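PDB 2APL: DUF1896 domain-containing protein from Porphyromonas gingivalis, which is of unknown function but folds as a largely helical single chain belonging to the DUF1896 family. Local coordinates for residues R37-A41 with V65-L70. Residues are numbered along the deposited sequence; the frame is centred on the assembly and turned at random.
Sequences RSDEA and VLYQGL
R37 reaches from helix 31-51 to the C-terminal end of helix 55-67. Its NH1 donates to L66 O at the end of that helix and to Q68 O in the turn that follows, each at 2.9 Å. The Q68 bond uses a lone pair in the carbonyl plane, whereas NH1 stands above the plane of the L66 carbonyl, although L66 O itself lies close to the guanidinium plane. Water 1 accepts from NH2 and donates to Q68 O, a second link that helps fix the rotation of the guanidinium. Arginine suits the place because several N-H groups sit on one flat cation, for which the carbonyl end of helix 55-67 probably adds some attraction.

With CG anti to the backbone N (chi1 -178°) and bends at chi2 and chi3, the R37 chain folds across the helix end, its CG 3.4 Å from L66 O. E40, one turn on, adds a long charge-only pairing, OE1 lying 3.8 Å from R37 NE and well out of the guanidinium plane.

Beside this polar grip, A41 is small enough for close helix approach, and L66 sets its apolar CD1 branch 3.5 Å from A41 CB. Branched V65 places CG1 against the backbone at E40 and A41. G69 takes the positive phi of the type II turn Y67-L70. Helix 3-23 packs alongside, its L16 touching R37 and S38, while Y19 OH hydrogen-bonds L70 O, so three helices meet here.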
loop_
_atom_site.group_PDB
_atom_site.type_symbol
_atom_site.label_atom_id
_atom_site.label_comp_id
_atom_site.label_asym_id
_atom_site.label_seq_id
_atom_site.Cartn_x
_atom_site.Cartn_y
_atom_site.Cartn_z
ATOM N N ARG A 37 -0.947 12.585 -8.255
ATOM C CA ARG A 37 -2.124 11.767 -8.057
ATOM C C ARG A 37 -3.341 12.571 -7.475
ATOM O O ARG A 37 -4.485 12.391 -7.920
ATOM C CB ARG A 37 -1.771 10.563 -7.166
ATOM C CG ARG A 37 -2.916 9.592 -6.911
ATOM C CD ARG A 37 -3.439 9.037 -8.246
ATOM N NE ARG A 37 -2.525 8.155 -8.957
ATOM C CZ ARG A 37 -2.437 6.844 -8.764
ATOM N NH1 ARG A 37 -3.144 6.239 -7.803
ATOM N NH2 ARG A 37 -1.618 6.137 -9.533
ATOM N N SER A 38 -3.085 13.475 -6.549
ATOM C CA SER A 38 -4.134 14.363 -6.056
ATOM C C SER A 38 -4.760 15.250 -7.179
ATOM O O SER A 38 -5.976 15.435 -7.202
ATOM C CB SER A 38 -3.609 15.203 -4.890
ATOM O OG SER A 38 -3.189 14.309 -3.840
ATOM N N ASP A 39 -3.905 15.818 -8.044
ATOM C CA ASP A 39 -4.304 16.542 -9.247
ATOM C C ASP A 39 -5.179 15.681 -10.176
ATOM O O ASP A 39 -6.220 16.157 -10.655
ATOM C CB ASP A 39 -3.067 16.994 -10.054
ATOM C CG ASP A 39 -2.397 18.251 -9.491
ATOM O OD1 ASP A 39 -2.891 18.783 -8.476
ATOM O OD2 ASP A 39 -1.366 18.730 -10.084
ATOM N N GLU A 40 -4.769 14.426 -10.424
ATOM C CA GLU A 40 -5.599 13.514 -11.200
ATOM C C GLU A 40 -6.987 13.265 -10.616
ATOM O O GLU A 40 -7.971 13.150 -11.392
ATOM C CB GLU A 40 -4.950 12.122 -11.405
ATOM C CG GLU A 40 -3.661 12.114 -12.106
ATOM C CD GLU A 40 -3.032 10.723 -12.136
ATOM O OE1 GLU A 40 -3.762 9.656 -12.213
ATOM O OE2 GLU A 40 -1.779 10.720 -12.113
ATOM N N ALA A 41 -7.054 13.024 -9.295
ATOM C CA ALA A 41 -8.336 12.812 -8.631
ATOM C C ALA A 41 -9.253 14.051 -8.757
ATOM O O ALA A 41 -10.447 13.942 -9.063
ATOM C CB ALA A 41 -8.131 12.466 -7.127
ATOM N N VAL A 65 -9.902 6.766 -8.436
ATOM C CA VAL A 65 -8.734 7.314 -9.152
ATOM C C VAL A 65 -7.527 7.524 -8.205
ATOM O O VAL A 65 -6.366 7.110 -8.483
ATOM C CB VAL A 65 -9.111 8.650 -9.903
ATOM C CG1 VAL A 65 -7.889 9.309 -10.541
ATOM C CG2 VAL A 65 -10.114 8.286 -11.100
ATOM N N LEU A 66 -7.831 8.150 -7.087
ATOM C CA LEU A 66 -6.809 8.403 -6.068
ATOM C C LEU A 66 -6.031 7.128 -5.669
ATOM O O LEU A 66 -4.803 7.134 -5.577
ATOM C CB LEU A 66 -7.504 9.020 -4.855
ATOM C CG LEU A 66 -6.642 9.788 -3.866
ATOM C CD1 LEU A 66 -6.165 11.091 -4.574
ATOM C CD2 LEU A 66 -7.458 10.077 -2.576
ATOM N N TYR A 67 -6.770 6.040 -5.460
ATOM C CA TYR A 67 -6.262 4.783 -4.906
ATOM C C TYR A 67 -5.869 3.726 -5.916
ATOM O O TYR A 67 -5.336 2.661 -5.545
ATOM C CB TYR A 67 -7.300 4.195 -3.942
ATOM C CG TYR A 67 -7.586 5.045 -2.698
ATOM C CD1 TYR A 67 -6.552 5.642 -1.966
ATOM C CD2 TYR A 67 -8.898 5.248 -2.261
ATOM C CE1 TYR A 67 -6.822 6.436 -0.820
ATOM C CE2 TYR A 67 -9.176 6.041 -1.123
ATOM C CZ TYR A 67 -8.126 6.589 -0.395
ATOM O OH TYR A 67 -8.414 7.332 0.732
ATOM N N GLN A 68 -6.128 4.023 -7.186
ATOM C CA GLN A 68 -5.839 3.132 -8.291
ATOM C C GLN A 68 -4.396 2.566 -8.248
ATOM O O GLN A 68 -3.443 3.333 -8.171
ATOM C CB GLN A 68 -6.055 3.933 -9.586
ATOM C CG GLN A 68 -5.137 3.560 -10.682
ATOM C CD GLN A 68 -5.615 2.337 -11.266
ATOM O OE1 GLN A 68 -6.839 2.173 -11.384
ATOM N NE2 GLN A 68 -4.694 1.406 -11.615
ATOM N N GLY A 69 -4.271 1.235 -8.334
ATOM C CA GLY A 69 -2.955 0.532 -8.336
ATOM C C GLY A 69 -2.289 0.556 -6.972
ATOM O O GLY A 69 -1.178 0.087 -6.821
ATOM N N LEU A 70 -2.956 1.105 -5.960
ATOM C CA LEU A 70 -2.413 1.119 -4.615
ATOM C C LEU A 70 -3.210 0.219 -3.658
ATOM O O LEU A 70 -3.079 0.335 -2.465
ATOM C CB LEU A 70 -2.387 2.542 -4.055
ATOM C CG LEU A 70 -1.490 3.555 -4.787
ATOM C CD1 LEU A 70 -1.837 4.916 -4.193
ATOM C CD2 LEU A 70 0.031 3.192 -4.613
HETATM O O HOH W 1 -0.702 3.433 -8.911
#